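PDB 2WLR: putative thiosulfate sulfurtransferase YNJE from Escherichia coli, which catalyses the transfer of sulfur from thiosulfate to cyanide, giving thiocyanate and sulfite, and is built from rhodanese domains. Local coordinates for residues G281-H284 and S289-S292; E62-W67 and Q96-T101; H121-V126 and V140-A145. All blocks are in the same frame, centred on the assembly; numbering follows the deposited sequence.

Contact 1 of 3, residues G281-H284 and S289-S292; sequences GLLH and SLVS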
ATOM      1  N   GLY A 281     -22.886  -8.784  -8.048  1.00 14.73           N
ATOM      2  CA  GLY A 281     -23.658  -7.563  -8.247  1.00 15.86           C
ATOM      3  C   GLY A 281     -22.904  -6.327  -8.707  1.00 16.17           C
ATOM      4  O   GLY A 281     -23.517  -5.331  -9.112  1.00 16.57           O
ATOM      5  N   LEU A 282     -21.567  -6.353  -8.638  1.00 15.56           N
ATOM      6  CA  LEU A 282     -20.784  -5.193  -9.058  1.00 15.15           C
ATOM      7  C   LEU A 282     -20.423  -5.243 -10.544  1.00 15.79           C
ATOM      8  O   LEU A 282     -19.936  -4.257 -11.102  1.00 16.29           O
ATOM      9  CB  LEU A 282     -19.480  -5.113  -8.260  1.00 15.05           C
ATOM     10  CG  LEU A 282     -19.602  -5.006  -6.746  1.00 14.71           C
ATOM     11  CD1 LEU A 282     -18.194  -4.820  -6.153  1.00 14.72           C
ATOM     12  CD2 LEU A 282     -20.467  -3.846  -6.339  1.00 14.84           C
ATOM     13  N   LEU A 283     -20.595  -6.418 -11.150  1.00 15.71           N
ATOM     14  CA  LEU A 283     -20.205  -6.641 -12.541  1.00 17.03           C
ATOM     15  C   LEU A 283     -21.112  -5.923 -13.537  1.00 17.48           C
ATOM     16  O   LEU A 283     -22.296  -5.648 -13.262  1.00 18.06           O
ATOM     17  CB  LEU A 283     -20.179  -8.133 -12.861  1.00 16.46           C
ATOM     18  CG  LEU A 283     -19.231  -8.980 -12.001  1.00 15.84           C
ATOM     19  CD1 LEU A 283     -19.524 -10.473 -12.208  1.00 15.59           C
ATOM     20  CD2 LEU A 283     -17.810  -8.657 -12.360  1.00 18.06           C
ATOM     21  N   HIS A 284     -20.501  -5.587 -14.673  1.00 18.37           N
ATOM     22  CA  HIS A 284     -21.183  -4.957 -15.810  1.00 18.47           C
ATOM     23  C   HIS A 284     -21.808  -3.627 -15.463  1.00 18.41           C
ATOM     24  O   HIS A 284     -22.932  -3.325 -15.879  1.00 19.40           O
ATOM     25  CB  HIS A 284     -22.182  -5.954 -16.406  1.00 18.84           C
ATOM     26  CG  HIS A 284     -21.574  -7.294 -16.644  1.00 19.84           C
ATOM     27  ND1 HIS A 284     -21.981  -8.424 -15.971  1.00 24.05           N
ATOM     28  CD2 HIS A 284     -20.519  -7.668 -17.404  1.00 22.43           C
ATOM     29  CE1 HIS A 284     -21.230  -9.447 -16.344  1.00 21.87           C
ATOM     30  NE2 HIS A 284     -20.338  -9.014 -17.213  1.00 23.97           N
ATOM     31  N   SER A 289     -16.952  -1.546  -9.737  1.00 12.19           N
ATOM     32  CA  SER A 289     -15.949  -2.417 -10.330  1.00 12.31           C
ATOM     33  C   SER A 289     -15.620  -3.553  -9.399  1.00 12.01           C
ATOM     34  O   SER A 289     -15.437  -3.319  -8.202  1.00 11.97           O
ATOM     35  CB  SER A 289     -14.657  -1.644 -10.584  1.00 12.22           C
ATOM     36  OG  SER A 289     -14.794  -0.739 -11.678  1.00 12.21           O
ATOM     37  N   LEU A 290     -15.542  -4.769  -9.942  1.00 10.97           N
ATOM     38  CA  LEU A 290     -14.955  -5.921  -9.278  1.00 11.05           C
ATOM     39  C   LEU A 290     -13.582  -6.057  -9.911  1.00 10.82           C
ATOM     40  O   LEU A 290     -13.429  -6.219 -11.127  1.00 10.93           O
ATOM     41  CB  LEU A 290     -15.801  -7.191  -9.458  1.00 11.57           C
ATOM     42  CG  LEU A 290     -15.362  -8.410  -8.668  1.00 12.03           C
ATOM     43  CD1 LEU A 290     -15.282  -8.149  -7.156  1.00 12.18           C
ATOM     44  CD2 LEU A 290     -16.298  -9.578  -8.990  1.00 13.78           C
ATOM     45  N   VAL A 291     -12.559  -5.972  -9.076  1.00  9.58           N
ATOM     46  CA  VAL A 291     -11.189  -5.743  -9.539  1.00 10.14           C
ATOM     47  C   VAL A 291     -10.278  -6.906  -9.200  1.00  9.54           C
ATOM     48  O   VAL A 291     -10.054  -7.243  -8.021  1.00  9.50           O
ATOM     49  CB  VAL A 291     -10.608  -4.456  -8.933  1.00  8.46           C
ATOM     50  CG1 VAL A 291      -9.201  -4.243  -9.383  1.00 10.23           C
ATOM     51  CG2 VAL A 291     -11.458  -3.247  -9.284  1.00 11.54           C
ATOM     52  N   SER A 292      -9.678  -7.525 -10.214  1.00  9.72           N
ATOM     53  CA  SER A 292      -8.758  -8.599 -10.068  1.00 10.10           C
ATOM     54  C   SER A 292      -7.356  -8.082  -9.795  1.00  9.94           C
ATOM     55  O   SER A 292      -6.729  -7.412 -10.643  1.00  9.58           O
ATOM     56  CB  SER A 292      -8.707  -9.424 -11.360  1.00 11.08           C
ATOM     57  OG  SER A 292      -7.750 -10.438 -11.250  1.00 14.08           O
TER
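An apolar contact inside the third rhodanese domain brings Leu282 and Leu283, in the loop that follows helix 276-280, against the start of strand 288-292, an inner strand of a parallel sheet. Leu283 reaches Leu290 with one methyl: its CD2 lies 3.8 Å from Leu290 CD2 and equally near Leu290 CB, so a single branch rests against both the base and the tip of its partner. Leu290 CB already points toward the loop, and with CG opposite the backbone N (chi1 -173°) CD2 also comes within reach of Leu283. Leu282 approaches closer to the backbone. Its CD1 sits 3.7 Å from the carbonyl O of Ser289, while its CB is 4.4 Å from Leu290 CB, and the same side chain also touches Gln360 and Ser362 on the adjoining strand 360-363. Ser289 turns its own CB away from the loop, and its OG is hydrogen-bonded to Gln359 and Arg319. The two segments meet through leucine methyls and methylenes and the Ser289 carbonyl, without a direct polar bond. Cohesion between loop and strand thus probably rests on van der Waals contact and burial of the leucine side chains, while hydrogen bonding of the strand is directed to its neighbours in the sheet.

Contact 2 of 3, residues E62-W67 and Q96-T101; sequences EQLNAW and QKAGLT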
ATOM      1  N   GLU A  62      17.255   1.146 -17.619  1.00 14.87           N
ATOM      2  CA  GLU A  62      15.959   0.791 -18.190  1.00 15.64           C
ATOM      3  C   GLU A  62      14.841   1.176 -17.258  1.00 13.32           C
ATOM      4  O   GLU A  62      13.837   1.688 -17.702  1.00 13.05           O
ATOM      5  CB  GLU A  62      15.838  -0.707 -18.552  1.00 17.31           C
ATOM      6  CG  GLU A  62      14.440  -1.386 -18.307  1.00 23.25           C
ATOM      7  CD  GLU A  62      13.438  -1.342 -19.480  1.00 29.73           C
ATOM      8  OE1 GLU A  62      13.881  -1.288 -20.649  1.00 36.57           O
ATOM      9  OE2 GLU A  62      12.188  -1.402 -19.243  1.00 30.87           O
ATOM     10  N   GLN A  63      15.017   0.890 -15.974  1.00 11.51           N
ATOM     11  CA  GLN A  63      13.976   1.231 -15.015  1.00 10.83           C
ATOM     12  C   GLN A  63      13.757   2.741 -14.891  1.00 11.07           C
ATOM     13  O   GLN A  63      12.613   3.195 -14.829  1.00 10.49           O
ATOM     14  CB  GLN A  63      14.283   0.627 -13.670  1.00 10.61           C
ATOM     15  CG  GLN A  63      14.018  -0.874 -13.653  1.00 12.00           C
ATOM     16  CD  GLN A  63      14.601  -1.588 -12.450  1.00 13.43           C
ATOM     17  OE1 GLN A  63      15.609  -1.177 -11.891  1.00 13.86           O
ATOM     18  NE2 GLN A  63      13.975  -2.708 -12.077  1.00 17.11           N
ATOM     19  N   LEU A  64      14.825   3.529 -14.898  1.00 10.31           N
ATOM     20  CA  LEU A  64      14.673   4.987 -14.878  1.00 10.06           C
ATOM     21  C   LEU A  64      14.070   5.518 -16.200  1.00 10.99           C
ATOM     22  O   LEU A  64      13.243   6.436 -16.183  1.00 10.62           O
ATOM     23  CB  LEU A  64      15.988   5.698 -14.563  1.00 10.78           C
ATOM     24  CG  LEU A  64      15.906   7.238 -14.473  1.00 10.90           C
ATOM     25  CD1 LEU A  64      14.858   7.734 -13.465  1.00 14.04           C
ATOM     26  CD2 LEU A  64      17.307   7.800 -14.192  1.00 15.62           C
ATOM     27  N   ASN A  65      14.477   4.943 -17.327  1.00 11.73           N
ATOM     28  CA  ASN A  65      13.895   5.347 -18.595  1.00 12.28           C
ATOM     29  C   ASN A  65      12.404   5.040 -18.595  1.00 11.47           C
ATOM     30  O   ASN A  65      11.612   5.852 -19.086  1.00 11.93           O
ATOM     31  CB  ASN A  65      14.583   4.616 -19.757  1.00 13.82           C
ATOM     32  CG  ASN A  65      15.957   5.160 -20.066  1.00 17.15           C
ATOM     33  OD1 ASN A  65      16.309   6.292 -19.698  1.00 19.70           O
ATOM     34  ND2 ASN A  65      16.755   4.352 -20.784  1.00 20.84           N
ATOM     35  N   ALA A  66      12.041   3.864 -18.114  1.00 11.28           N
ATOM     36  CA  ALA A  66      10.641   3.479 -17.996  1.00 11.20           C
ATOM     37  C   ALA A  66       9.852   4.468 -17.125  1.00 12.68           C
ATOM     38  O   ALA A  66       8.738   4.877 -17.449  1.00 13.20           O
ATOM     39  CB  ALA A  66      10.534   2.073 -17.478  1.00 12.54           C
ATOM     40  N   TRP A  67      10.452   4.871 -16.016  1.00 11.70           N
ATOM     41  CA  TRP A  67       9.793   5.791 -15.103  1.00 10.72           C
ATOM     42  C   TRP A  67       9.599   7.144 -15.762  1.00 11.71           C
ATOM     43  O   TRP A  67       8.535   7.770 -15.681  1.00 10.82           O
ATOM     44  CB  TRP A  67      10.655   5.912 -13.836  1.00  9.76           C
ATOM     45  CG  TRP A  67      10.068   6.760 -12.753  1.00  8.43           C
ATOM     46  CD1 TRP A  67       9.337   6.312 -11.685  1.00 10.72           C
ATOM     47  CD2 TRP A  67      10.215   8.157 -12.599  1.00  8.56           C
ATOM     48  NE1 TRP A  67       8.976   7.381 -10.907  1.00  9.34           N
ATOM     49  CE2 TRP A  67       9.513   8.520 -11.422  1.00  8.98           C
ATOM     50  CE3 TRP A  67      10.845   9.164 -13.337  1.00  9.52           C
ATOM     51  CZ2 TRP A  67       9.398   9.841 -10.993  1.00 10.46           C
ATOM     52  CZ3 TRP A  67      10.759  10.478 -12.899  1.00 11.42           C
ATOM     53  CH2 TRP A  67      10.030  10.805 -11.715  1.00 10.43           C
ATOM     54  N   GLN A  96      20.156  13.826 -15.777  1.00 12.09           N
ATOM     55  CA  GLN A  96      21.022  14.326 -16.863  1.00 13.91           C
ATOM     56  C   GLN A  96      21.515  13.178 -17.738  1.00 14.47           C
ATOM     57  O   GLN A  96      21.420  13.244 -18.959  1.00 14.50           O
ATOM     58  CB  GLN A  96      22.225  15.089 -16.302  1.00 13.99           C
ATOM     59  CG  GLN A  96      21.883  16.444 -15.701  1.00 16.38           C
ATOM     60  CD  GLN A  96      23.060  17.094 -14.992  1.00 18.51           C
ATOM     61  OE1 GLN A  96      24.026  16.431 -14.605  1.00 21.68           O
ATOM     62  NE2 GLN A  96      22.970  18.392 -14.789  1.00 21.31           N
ATOM     63  N   LYS A  97      21.988  12.116 -17.109  1.00 15.38           N
ATOM     64  CA  LYS A  97      22.488  10.950 -17.845  1.00 16.41           C
ATOM     65  C   LYS A  97      21.352  10.235 -18.582  1.00 16.55           C
ATOM     66  O   LYS A  97      21.593   9.577 -19.602  1.00 17.89           O
ATOM     67  CB  LYS A  97      23.242  10.017 -16.906  1.00 16.75           C
ATOM     68  CG  LYS A  97      24.573  10.583 -16.454  1.00 19.53           C
ATOM     69  CD  LYS A  97      25.098   9.853 -15.226  1.00 22.29           C
ATOM     70  CE  LYS A  97      26.352  10.485 -14.631  1.00 24.83           C
ATOM     71  NZ  LYS A  97      26.814   9.739 -13.404  1.00 26.08           N
ATOM     72  N   ALA A  98      20.117  10.384 -18.093  1.00 16.01           N
ATOM     73  CA  ALA A  98      18.932   9.847 -18.772  1.00 16.52           C
ATOM     74  C   ALA A  98      18.477  10.689 -19.966  1.00 16.99           C
ATOM     75  O   ALA A  98      17.602  10.280 -20.694  1.00 18.50           O
ATOM     76  CB  ALA A  98      17.765   9.693 -17.766  1.00 16.48           C
ATOM     77  N   GLY A  99      19.025  11.886 -20.136  1.00 17.83           N
ATOM     78  CA  GLY A  99      18.707  12.701 -21.295  1.00 18.63           C
ATOM     79  C   GLY A  99      17.883  13.959 -21.069  1.00 19.17           C
ATOM     80  O   GLY A  99      17.621  14.699 -22.025  1.00 20.63           O
ATOM     81  N   LEU A 100      17.454  14.231 -19.838  1.00 18.75           N
ATOM     82  CA  LEU A 100      16.610  15.408 -19.605  1.00 18.34           C
ATOM     83  C   LEU A 100      17.479  16.632 -19.696  1.00 18.48           C
ATOM     84  O   LEU A 100      18.548  16.656 -19.086  1.00 17.65           O
ATOM     85  CB  LEU A 100      15.928  15.357 -18.239  1.00 18.85           C
ATOM     86  CG  LEU A 100      14.792  14.359 -18.167  1.00 19.42           C
ATOM     87  CD1 LEU A 100      15.347  12.982 -18.156  1.00 24.34           C
ATOM     88  CD2 LEU A 100      13.888  14.581 -16.930  1.00 20.52           C
ATOM     89  N   THR A 101      17.024  17.641 -20.445  1.00 18.70           N
ATOM     90  CA  THR A 101      17.881  18.799 -20.776  1.00 19.01           C
ATOM     91  C   THR A 101      17.601  20.087 -20.006  1.00 18.91           C
ATOM     92  O   THR A 101      18.349  21.053 -20.130  1.00 19.26           O
ATOM     93  CB  THR A 101      17.822  19.103 -22.295  1.00 18.83           C
ATOM     94  OG1 THR A 101      16.510  19.507 -22.645  1.00 20.82           O
ATOM     95  CG2 THR A 101      18.179  17.855 -23.113  1.00 19.66           C
TER
HETATM   96  O   HOH W   1      15.245   8.381 -20.691  1.00 39.02           O
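With chi1 at -178°, Leu64 extends CG opposite its backbone N and sends CD2 to 4.1 Å from Ala98 CB; Asn65, the next residue of helix 61-70, has chi1 -75°, with CG opposite its carbonyl carbon, and brings OD1 to 4.2 Å from the same methyl. Ala98 CB is therefore met by a leucine methyl and an amide oxygen from consecutive residues of one helical turn, and it also touches Ile68, one turn further on. The polar link is indirect. A water molecule donates to Asn65 OD1 at a short 2.5 Å and to Ala98 O at 3.0 Å, near the end of helix 85-97. Leu64 is buried and packs as well on Leu51 and Met59, whereas Asn65 and Ala98 are partly exposed, so the contact passes from an apolar inner side to a hydrated outer one. Beyond Ala98 the chain leaves the helix at Gly99, whose positive phi (110°) goes with two bonds back into the last turn, one from Gly99 N to Gln96 O. This Schellman motif closes helix 85-97 before strand 103-105, within the alpha/beta rhodanese fold of the first domain, where helices 61-70 and 85-97 each lead into a strand of the parallel sheet.

Contact 3 of 3, residues H121-V126 and V140-A145; sequences HFEQLV and VTAKPA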
ATOM      1  N   HIS A 121      -5.224   9.962   3.874  1.00 12.45           N
ATOM      2  CA  HIS A 121      -4.948   9.317   5.157  1.00 11.81           C
ATOM      3  C   HIS A 121      -3.555   8.733   5.176  1.00 11.43           C
ATOM      4  O   HIS A 121      -3.367   7.577   5.497  1.00 10.15           O
ATOM      5  CB  HIS A 121      -5.978   8.233   5.420  1.00 12.50           C
ATOM      6  CG  HIS A 121      -7.380   8.730   5.339  1.00 14.63           C
ATOM      7  ND1 HIS A 121      -7.955   9.517   6.316  1.00 20.54           N
ATOM      8  CD2 HIS A 121      -8.310   8.588   4.366  1.00 18.30           C
ATOM      9  CE1 HIS A 121      -9.193   9.810   5.954  1.00 19.53           C
ATOM     10  NE2 HIS A 121      -9.424   9.282   4.765  1.00 20.90           N
ATOM     11  N   PHE A 122      -2.562   9.575   4.894  1.00 10.55           N
ATOM     12  CA  PHE A 122      -1.168   9.168   4.924  1.00 10.15           C
ATOM     13  C   PHE A 122      -0.765   8.479   6.257  1.00  9.95           C
ATOM     14  O   PHE A 122       0.128   7.626   6.276  1.00  9.49           O
ATOM     15  CB  PHE A 122      -0.236  10.366   4.652  1.00 10.87           C
ATOM     16  CG  PHE A 122      -0.168  11.359   5.755  1.00 10.20           C
ATOM     17  CD1 PHE A 122       0.717  11.167   6.790  1.00 10.48           C
ATOM     18  CD2 PHE A 122      -1.013  12.453   5.804  1.00 12.99           C
ATOM     19  CE1 PHE A 122       0.799  12.016   7.831  1.00  9.78           C
ATOM     20  CE2 PHE A 122      -0.929  13.341   6.861  1.00 13.27           C
ATOM     21  CZ  PHE A 122      -0.030  13.104   7.905  1.00 11.28           C
ATOM     22  N   GLU A 123      -1.403   8.881   7.345  1.00  9.70           N
ATOM     23  CA  GLU A 123      -1.032   8.390   8.656  1.00  9.61           C
ATOM     24  C   GLU A 123      -1.299   6.907   8.841  1.00  8.59           C
ATOM     25  O   GLU A 123      -0.817   6.307   9.791  1.00  8.43           O
ATOM     26  CB  GLU A 123      -1.740   9.217   9.741  1.00 10.66           C
ATOM     27  CG  GLU A 123      -3.211   8.958   9.958  1.00 13.10           C
ATOM     28  CD  GLU A 123      -4.119   9.520   8.873  1.00 15.13           C
ATOM     29  OE1 GLU A 123      -3.699  10.394   8.085  1.00 17.44           O
ATOM     30  OE2 GLU A 123      -5.301   9.106   8.849  1.00 21.90           O
ATOM     31  N   GLN A 124      -2.048   6.321   7.924  1.00  8.60           N
ATOM     32  CA  GLN A 124      -2.268   4.865   7.937  1.00  8.86           C
ATOM     33  C   GLN A 124      -1.110   4.068   7.444  1.00  8.73           C
ATOM     34  O   GLN A 124      -1.085   2.852   7.640  1.00  9.79           O
ATOM     35  CB  GLN A 124      -3.487   4.516   7.110  1.00  8.05           C
ATOM     36  CG  GLN A 124      -4.805   5.034   7.735  1.00  8.41           C
ATOM     37  CD  GLN A 124      -5.976   5.058   6.779  1.00  8.99           C
ATOM     38  OE1 GLN A 124      -5.892   4.680   5.606  1.00  9.54           O
ATOM     39  NE2 GLN A 124      -7.125   5.485   7.301  1.00 10.06           N
ATOM     40  N   LEU A 125      -0.179   4.700   6.743  1.00  8.33           N
ATOM     41  CA  LEU A 125       1.003   4.042   6.156  1.00  9.48           C
ATOM     42  C   LEU A 125       2.203   4.631   6.824  1.00  8.94           C
ATOM     43  O   LEU A 125       2.794   5.609   6.362  1.00  9.48           O
ATOM     44  CB  LEU A 125       1.069   4.250   4.629  1.00 10.30           C
ATOM     45  CG  LEU A 125      -0.024   3.530   3.860  1.00 15.07           C
ATOM     46  CD1 LEU A 125      -0.021   3.966   2.414  1.00 17.34           C
ATOM     47  CD2 LEU A 125       0.093   2.022   3.909  1.00 18.69           C
ATOM     48  N   VAL A 126       2.589   4.030   7.939  1.00  8.93           N
ATOM     49  CA  VAL A 126       3.699   4.570   8.726  1.00  8.90           C
ATOM     50  C   VAL A 126       5.081   4.142   8.188  1.00  8.93           C
ATOM     51  O   VAL A 126       5.191   3.318   7.275  1.00  8.62           O
ATOM     52  CB  VAL A 126       3.540   4.220  10.219  1.00  8.74           C
ATOM     53  CG1 VAL A 126       2.103   4.566  10.690  1.00 10.45           C
ATOM     54  CG2 VAL A 126       3.891   2.727  10.478  1.00 10.77           C
ATOM     55  N   VAL A 140       4.988  12.220  18.300  1.00 12.31           N
ATOM     56  CA  VAL A 140       4.983  12.010  16.851  1.00 11.84           C
ATOM     57  C   VAL A 140       3.713  12.533  16.255  1.00 11.20           C
ATOM     58  O   VAL A 140       2.683  12.660  16.927  1.00 12.29           O
ATOM     59  CB  VAL A 140       5.123  10.494  16.510  1.00 12.00           C
ATOM     60  CG1 VAL A 140       6.409   9.895  17.090  1.00 14.34           C
ATOM     61  CG2 VAL A 140       3.891   9.722  16.990  1.00 12.17           C
ATOM     62  N   THR A 141       3.770  12.821  14.958  1.00 10.57           N
ATOM     63  CA  THR A 141       2.610  13.188  14.180  1.00 10.06           C
ATOM     64  C   THR A 141       1.592  12.052  14.192  1.00 10.12           C
ATOM     65  O   THR A 141       1.989  10.879  14.111  1.00 10.52           O
ATOM     66  CB  THR A 141       3.008  13.472  12.721  1.00  9.88           C
ATOM     67  OG1 THR A 141       3.981  14.520  12.682  1.00 10.04           O
ATOM     68  CG2 THR A 141       1.842  13.849  11.843  1.00 10.69           C
ATOM     69  N   ALA A 142       0.316  12.391  14.270  1.00  9.99           N
ATOM     70  CA  ALA A 142      -0.770  11.401  14.170  1.00 10.66           C
ATOM     71  C   ALA A 142      -0.548  10.255  15.144  1.00 12.25           C
ATOM     72  O   ALA A 142      -0.656   9.076  14.818  1.00 11.33           O
ATOM     73  CB  ALA A 142      -0.883  10.903  12.734  1.00 10.82           C
ATOM     74  N   LYS A 143      -0.261  10.611  16.387  1.00 13.33           N
ATOM     75  CA  LYS A 143      -0.059   9.649  17.461  1.00 15.54           C
ATOM     76  C   LYS A 143      -1.346   8.854  17.720  1.00 14.66           C
ATOM     77  O   LYS A 143      -2.449   9.399  17.621  1.00 16.08           O
ATOM     78  CB  LYS A 143       0.358  10.392  18.745  1.00 16.44           C
ATOM     79  CG  LYS A 143       0.784   9.494  19.883  1.00 21.02           C
ATOM     80  CD  LYS A 143       0.868  10.222  21.208  1.00 25.39           C
ATOM     81  CE  LYS A 143       1.494   9.301  22.270  1.00 26.85           C
ATOM     82  NZ  LYS A 143       1.797   9.991  23.555  1.00 30.76           N
ATOM     83  N   PRO A 144      -1.210   7.558  18.033  1.00 14.61           N
ATOM     84  CA  PRO A 144      -2.403   6.850  18.487  1.00 15.11           C
ATOM     85  C   PRO A 144      -3.147   7.583  19.619  1.00 15.87           C
ATOM     86  O   PRO A 144      -2.493   8.128  20.499  1.00 17.57           O
ATOM     87  CB  PRO A 144      -1.845   5.524  19.000  1.00 15.01           C
ATOM     88  CG  PRO A 144      -0.590   5.313  18.297  1.00 15.28           C
ATOM     89  CD  PRO A 144      -0.016   6.702  18.056  1.00 14.58           C
ATOM     90  N   ALA A 145      -4.471   7.582  19.555  1.00 16.70           N
ATOM     91  CA  ALA A 145      -5.335   8.243  20.544  1.00 17.93           C
ATOM     92  C   ALA A 145      -5.094   7.690  21.940  1.00 18.78           C
ATOM     93  O   ALA A 145      -5.154   8.444  22.924  1.00 20.82           O
ATOM     94  CB  ALA A 145      -6.793   8.068  20.182  1.00 18.25           C
TER
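From its CB, Glu123 begins with the nearest approach of this contact: CB lies 3.5 Å from the CB of Ala142, methylene against methyl. CG, the next atom, is still 4.1 Å from that methyl. It is held between the backbone N and the carbonyl carbon (chi1 75°), and a further bend at chi2 (-74°) then turns the carboxylate back toward its own segment, away from 140-145. There OE1 stands 4.1 Å above the plane of the Phe122 ring, displaced toward the rim, and OE2 lies at the edge of the His121 ring, in its plane. Glu123 thus gives its aliphatic part to the other segment and its charged end to neighbours in sequence.

Beside this pair, the Phe122 ring presents its edge to Thr141, with CZ 4.4 Å from Thr141 CG2 and the methyl near the ring plane. The same ring meets Trp34 edge-to-face, and Thr141 also touches Pro35, so residues of the first rhodanese domain join the cluster. The 3-10 turn at 122-124 leads into strand 125-126, an outer strand of the second sheet, while 140-145 is a loop leading to strand 148-154 of the same sheet. Arg232 spans both segments through its NH1, which is hydrogen-bonded to Ala142 O and more weakly to Glu123 O.

Between the two segments themselves the touching groups are carbon, all on partly exposed residues. Their direct attraction is consequently van der Waals in character, and the polar tie comes from the shared arginine, whose positive charge would probably polarise the two carbonyls.

How the contacts relate
The three contacts follow one another along the chain, contact 2 closing before contact 3 opens and contact 3 before contact 1. Contacts 2 and 1 lie in the first and third rhodanese domains, while contact 3 joins the 3-10 turn 122-124 to a loop of the second domain. The centres of contacts 1 and 2 are 37 Å apart, those of contacts 2 and 3 34 Å, and those of contacts 1 and 3 31 Å. Even the nearest atoms stay about 16 Å or more from each other, so none touches another. The catalytic residue Cys365, oxidised to 3-sulfinoalanine in this crystal, follows strand 360-363, which pairs with the strand of contact 1. All three contacts nevertheless lie away from Cys365 and from Arg370, which by similarity binds substrate.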